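PDB 2DRH: 361aa long hypothetical D-aminopeptidase from Pyrococcus horikoshii, which probably acts as an aminopeptidase of the S58 (DmpA-like) family, although its activity and substrate have not been established. Local coordinates for residues Q4-K9 against E347-I352; F179-G184 against A343-E348. One frame throughout, in Å; residues are numbered along the deposited sequence.

Contact 1. Residues Q4-K9 against E347-I352; sequences QELGIK and EELLRI
Where the two ends of the chain meet, the C-terminal helix 346-355 lays an aliphatic ridge against the N-terminal segment 4-9. Leu6, Ile8, Leu349 and Leu350 do all the touching, and no hydrogen bond or salt bridge crosses. The tip of Ile8 runs into one branch of Leu349, Ile8 CD1 to Leu349 CD2 at 3.9 Å, the two side chains crossing at about a right angle. The same Leu349 CD2 also receives Leu6 CD1 at 4.3 Å. The next residue, Leu350, sets CD2 on the backbone of the short 3-10 turn Gln4 to Leu6, 3.5 Å from Leu6 O and 4.3 Å from Leu6 CB. Its CB does not point at the partner; with CG beside the backbone N (chi1 -76°), the branch is brought back toward Leu6. The turn itself is closed by a hydrogen bond from Gly7 N to Gln4 O (2.7 Å). Leu328 of helix 309-328 touches both Leu6 and Leu349 and extends the apolar patch. The result is an N-terminal segment closing on the C-terminal helix through aliphatic side chains, so that the two ends of the chain pack together.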
# COMPACT_ATOMS: atom_id res chain seq x y z
N GLN A 4 19.08 -9.70 -30.07
CA GLN A 4 20.28 -9.06 -30.61
C GLN A 4 20.72 -9.74 -31.90
O GLN A 4 20.73 -9.12 -32.97
CB GLN A 4 21.43 -9.12 -29.60
CG GLN A 4 21.12 -8.47 -28.25
CD GLN A 4 20.78 -7.00 -28.36
OE1 GLN A 4 21.52 -6.22 -28.96
NE2 GLN A 4 19.65 -6.61 -27.77
N GLU A 5 21.07 -11.02 -31.80
CA GLU A 5 21.52 -11.81 -32.94
C GLU A 5 20.52 -11.83 -34.11
O GLU A 5 20.79 -12.44 -35.15
CB GLU A 5 21.80 -13.25 -32.50
CG GLU A 5 22.75 -13.40 -31.31
CD GLU A 5 22.05 -13.27 -29.97
OE1 GLU A 5 21.60 -12.15 -29.63
OE2 GLU A 5 21.95 -14.29 -29.25
N LEU A 6 19.37 -11.19 -33.93
CA LEU A 6 18.36 -11.13 -34.98
C LEU A 6 18.21 -9.72 -35.52
O LEU A 6 17.37 -9.45 -36.37
CB LEU A 6 17.00 -11.61 -34.46
CG LEU A 6 16.82 -13.11 -34.21
CD1 LEU A 6 15.39 -13.38 -33.81
CD2 LEU A 6 17.18 -13.88 -35.47
N GLY A 7 19.03 -8.81 -35.00
CA GLY A 7 18.97 -7.43 -35.45
C GLY A 7 17.84 -6.63 -34.82
O GLY A 7 17.71 -5.44 -35.10
N ILE A 8 17.03 -7.28 -33.99
CA ILE A 8 15.93 -6.59 -33.34
C ILE A 8 16.48 -5.69 -32.23
O ILE A 8 17.09 -6.16 -31.28
CB ILE A 8 14.92 -7.59 -32.73
CG1 ILE A 8 14.32 -8.45 -33.84
CG2 ILE A 8 13.83 -6.84 -31.98
CD1 ILE A 8 13.39 -9.54 -33.35
N LYS A 9 16.25 -4.39 -32.37
CA LYS A 9 16.74 -3.42 -31.41
C LYS A 9 15.63 -2.99 -30.45
O LYS A 9 14.56 -2.57 -30.88
CB LYS A 9 17.26 -2.17 -32.14
CG LYS A 9 18.32 -2.43 -33.21
CD LYS A 9 18.43 -1.23 -34.15
CE LYS A 9 19.55 -1.40 -35.15
NZ LYS A 9 20.89 -1.30 -34.51
N GLU A 347 12.19 -17.07 -38.43
CA GLU A 347 12.37 -16.61 -39.81
C GLU A 347 11.14 -15.83 -40.24
O GLU A 347 11.22 -14.89 -41.02
CB GLU A 347 12.58 -17.80 -40.76
CG GLU A 347 13.92 -18.49 -40.59
CD GLU A 347 15.10 -17.54 -40.73
OE1 GLU A 347 15.11 -16.74 -41.69
OE2 GLU A 347 16.02 -17.61 -39.88
N GLU A 348 9.99 -16.23 -39.71
CA GLU A 348 8.74 -15.55 -40.00
C GLU A 348 8.84 -14.18 -39.34
O GLU A 348 8.50 -13.15 -39.93
CB GLU A 348 7.59 -16.35 -39.38
CG GLU A 348 6.23 -16.05 -39.96
CD GLU A 348 6.10 -16.53 -41.39
OE1 GLU A 348 6.47 -17.69 -41.66
OE2 GLU A 348 5.63 -15.74 -42.24
N LEU A 349 9.33 -14.18 -38.11
CA LEU A 349 9.51 -12.96 -37.34
C LEU A 349 10.40 -11.96 -38.07
O LEU A 349 10.14 -10.76 -38.04
CB LEU A 349 10.11 -13.28 -35.96
CG LEU A 349 10.58 -12.12 -35.09
CD1 LEU A 349 9.44 -11.15 -34.85
CD2 LEU A 349 11.10 -12.67 -33.77
N LEU A 350 11.45 -12.45 -38.73
CA LEU A 350 12.35 -11.57 -39.47
C LEU A 350 11.60 -10.94 -40.64
O LEU A 350 11.80 -9.76 -40.95
CB LEU A 350 13.56 -12.34 -39.98
CG LEU A 350 14.63 -12.68 -38.94
CD1 LEU A 350 15.77 -13.44 -39.60
CD2 LEU A 350 15.15 -11.40 -38.30
N ARG A 351 10.75 -11.73 -41.28
CA ARG A 351 9.96 -11.26 -42.41
C ARG A 351 9.01 -10.13 -41.98
O ARG A 351 8.92 -9.10 -42.64
CB ARG A 351 9.15 -12.42 -42.99
CG ARG A 351 8.15 -12.01 -44.06
CD ARG A 351 7.32 -13.20 -44.51
NE ARG A 351 6.33 -13.60 -43.52
CZ ARG A 351 5.19 -12.96 -43.29
NH1 ARG A 351 4.87 -11.87 -43.97
NH2 ARG A 351 4.34 -13.42 -42.38
N ILE A 352 8.29 -10.34 -40.87
CA ILE A 352 7.36 -9.33 -40.39
C ILE A 352 8.08 -8.04 -40.00
O ILE A 352 7.64 -6.95 -40.35
CB ILE A 352 6.54 -9.83 -39.18
CG1 ILE A 352 5.41 -10.76 -39.65
CG2 ILE A 352 5.92 -8.66 -38.43
CD1 ILE A 352 5.72 -12.23 -39.53

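Contact 2. Residues F179-G184 against A343-E348; sequences FEFKGG and ALPKEE
Lys182 NZ is gripped by several carbonyl oxygens: it donates to Gly183 O at 2.9 Å, from above the carbonyl plane, and to Thr174 O and Met176 O outside the two segments. While the ammonium end is held there, Lys182 CB passes 4.3 Å from Ala343 N, and the rest of the side chain leads away. The contact sets a small two-stranded antiparallel hairpin, 177-178 with 181-182, against the lead-in to the C-terminal helix 346-355, whose N-cap position is occupied by Pro345. No direct hydrogen bond crosses between the segments. A single water does the joining instead, donating to Lys182 O at 3.0 Å and accepting from Leu344 N at 2.7 Å, so that two backbone groups of buried residues, too far apart to bond directly, are linked through it. Backbone bonding between Lys182 and Tyr342, and a bond from Ala343 N to Thr332 OG1, hold the chain leading to Leu344 beside the hairpin.

Beyond the water the chemistry turns apolar. Leu344 covers one face of the Phe181 ring: with CG anti to the backbone N (chi1 -176°) and chi2 at 69°, its CD1 comes over that face. The methyl is 3.8 Å from the ring centroid and 22° off the normal, a CH-pi contact displaced toward the rim. Arg212 makes a cation-pi contact with the same ring, and Leu327 of helix 309-328 packs on Leu344. Pro345 adds a looser touch, its side chain crossing that of Phe181 at about a right angle, with Pro345 CD 4.2 Å from Phe181 CE1. The closest approach between the two side chains of the CH-pi pair is at one ring carbon, Phe181 CE2, which lies 3.5 Å from Leu344 CD1.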
# COMPACT_ATOMS: atom_id res chain seq x y z
N PHE A 179 1.52 -15.70 -25.05
CA PHE A 179 0.94 -15.26 -26.32
C PHE A 179 0.55 -16.46 -27.17
O PHE A 179 0.54 -16.39 -28.40
CB PHE A 179 1.94 -14.39 -27.08
CG PHE A 179 2.30 -13.12 -26.36
CD1 PHE A 179 1.39 -12.08 -26.25
CD2 PHE A 179 3.55 -12.99 -25.74
CE1 PHE A 179 1.70 -10.92 -25.55
CE2 PHE A 179 3.87 -11.84 -25.04
CZ PHE A 179 2.95 -10.80 -24.94
N GLU A 180 0.23 -17.56 -26.51
CA GLU A 180 -0.16 -18.79 -27.17
C GLU A 180 0.93 -19.40 -28.04
O GLU A 180 0.67 -20.11 -29.01
CB GLU A 180 -1.47 -18.59 -27.95
CG GLU A 180 -2.60 -18.24 -27.00
CD GLU A 180 -3.93 -18.02 -27.68
OE1 GLU A 180 -4.54 -19.00 -28.15
OE2 GLU A 180 -4.36 -16.85 -27.75
N PHE A 181 2.17 -19.10 -27.65
CA PHE A 181 3.37 -19.65 -28.27
C PHE A 181 4.03 -20.25 -27.03
O PHE A 181 3.55 -20.05 -25.91
CB PHE A 181 4.26 -18.55 -28.85
CG PHE A 181 3.75 -17.97 -30.14
CD1 PHE A 181 3.59 -18.78 -31.27
CD2 PHE A 181 3.46 -16.61 -30.25
CE1 PHE A 181 3.16 -18.23 -32.48
CE2 PHE A 181 3.03 -16.06 -31.46
CZ PHE A 181 2.88 -16.87 -32.58
N LYS A 182 5.12 -20.99 -27.20
CA LYS A 182 5.77 -21.56 -26.04
C LYS A 182 6.40 -20.42 -25.24
O LYS A 182 7.02 -19.52 -25.82
CB LYS A 182 6.86 -22.55 -26.46
CG LYS A 182 7.50 -23.28 -25.29
CD LYS A 182 6.50 -24.21 -24.61
CE LYS A 182 7.10 -24.84 -23.35
NZ LYS A 182 7.56 -23.78 -22.40
N GLY A 183 6.22 -20.44 -23.92
CA GLY A 183 6.80 -19.42 -23.07
C GLY A 183 7.98 -19.99 -22.32
O GLY A 183 8.51 -21.03 -22.71
N GLY A 184 8.40 -19.33 -21.24
CA GLY A 184 9.52 -19.83 -20.46
C GLY A 184 10.43 -18.78 -19.84
O GLY A 184 9.99 -17.69 -19.47
N ALA A 343 7.01 -22.84 -30.79
CA ALA A 343 7.96 -21.76 -30.59
C ALA A 343 7.72 -20.69 -31.64
O ALA A 343 7.41 -21.00 -32.79
CB ALA A 343 9.38 -22.29 -30.71
N LEU A 344 7.87 -19.44 -31.24
CA LEU A 344 7.69 -18.32 -32.16
C LEU A 344 8.59 -18.52 -33.38
O LEU A 344 9.81 -18.61 -33.25
CB LEU A 344 8.06 -17.02 -31.45
CG LEU A 344 7.87 -15.69 -32.17
CD1 LEU A 344 6.39 -15.39 -32.34
CD2 LEU A 344 8.55 -14.59 -31.36
N PRO A 345 8.01 -18.59 -34.59
CA PRO A 345 8.79 -18.78 -35.82
C PRO A 345 9.72 -17.60 -36.11
O PRO A 345 9.30 -16.56 -36.60
CB PRO A 345 7.71 -18.95 -36.89
CG PRO A 345 6.57 -18.13 -36.34
CD PRO A 345 6.56 -18.54 -34.89
N LYS A 346 11.01 -17.79 -35.83
CA LYS A 346 12.02 -16.75 -36.00
C LYS A 346 12.25 -16.21 -37.42
O LYS A 346 12.49 -15.01 -37.59
CB LYS A 346 13.34 -17.22 -35.38
CG LYS A 346 13.26 -17.35 -33.86
CD LYS A 346 14.53 -17.92 -33.23
CE LYS A 346 14.69 -19.41 -33.50
NZ LYS A 346 13.55 -20.22 -32.96
N GLU A 347 12.19 -17.07 -38.43
CA GLU A 347 12.37 -16.61 -39.81
C GLU A 347 11.14 -15.83 -40.24
O GLU A 347 11.22 -14.89 -41.02
CB GLU A 347 12.58 -17.80 -40.76
CG GLU A 347 13.92 -18.49 -40.59
CD GLU A 347 15.10 -17.54 -40.73
OE1 GLU A 347 15.11 -16.74 -41.69
OE2 GLU A 347 16.02 -17.61 -39.88
N GLU A 348 9.99 -16.23 -39.71
CA GLU A 348 8.74 -15.55 -40.00
C GLU A 348 8.84 -14.18 -39.34
O GLU A 348 8.50 -13.15 -39.93
CB GLU A 348 7.59 -16.35 -39.38
CG GLU A 348 6.23 -16.05 -39.96
CD GLU A 348 6.10 -16.53 -41.39
OE1 GLU A 348 6.47 -17.69 -41.66
OE2 GLU A 348 5.63 -15.74 -42.24
O HOH W 1 8.18 -18.94 -28.57

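Both contacts use the C-terminal helix 346-355, and together they illustrate how one helix can be held at its start and along its side by different means. Contact 2, the more deeply buried, seizes the approach to the helix with an aromatic face, a bridging water and the hairpin strand 181-182. Contact 1 lies farther from the chain's centre, is only partly buried, and relies on aliphatic side chains, one of them resting on a backbone carbonyl of the N-terminal segment. The centres are about 12 Å apart, and the two are continuous: Leu349 CD2 of contact 1 packs on Leu344 CD2 of contact 2 at 4.0 Å. Helix 309-328 backs both, through Leu328 in one and Leu327 in the other.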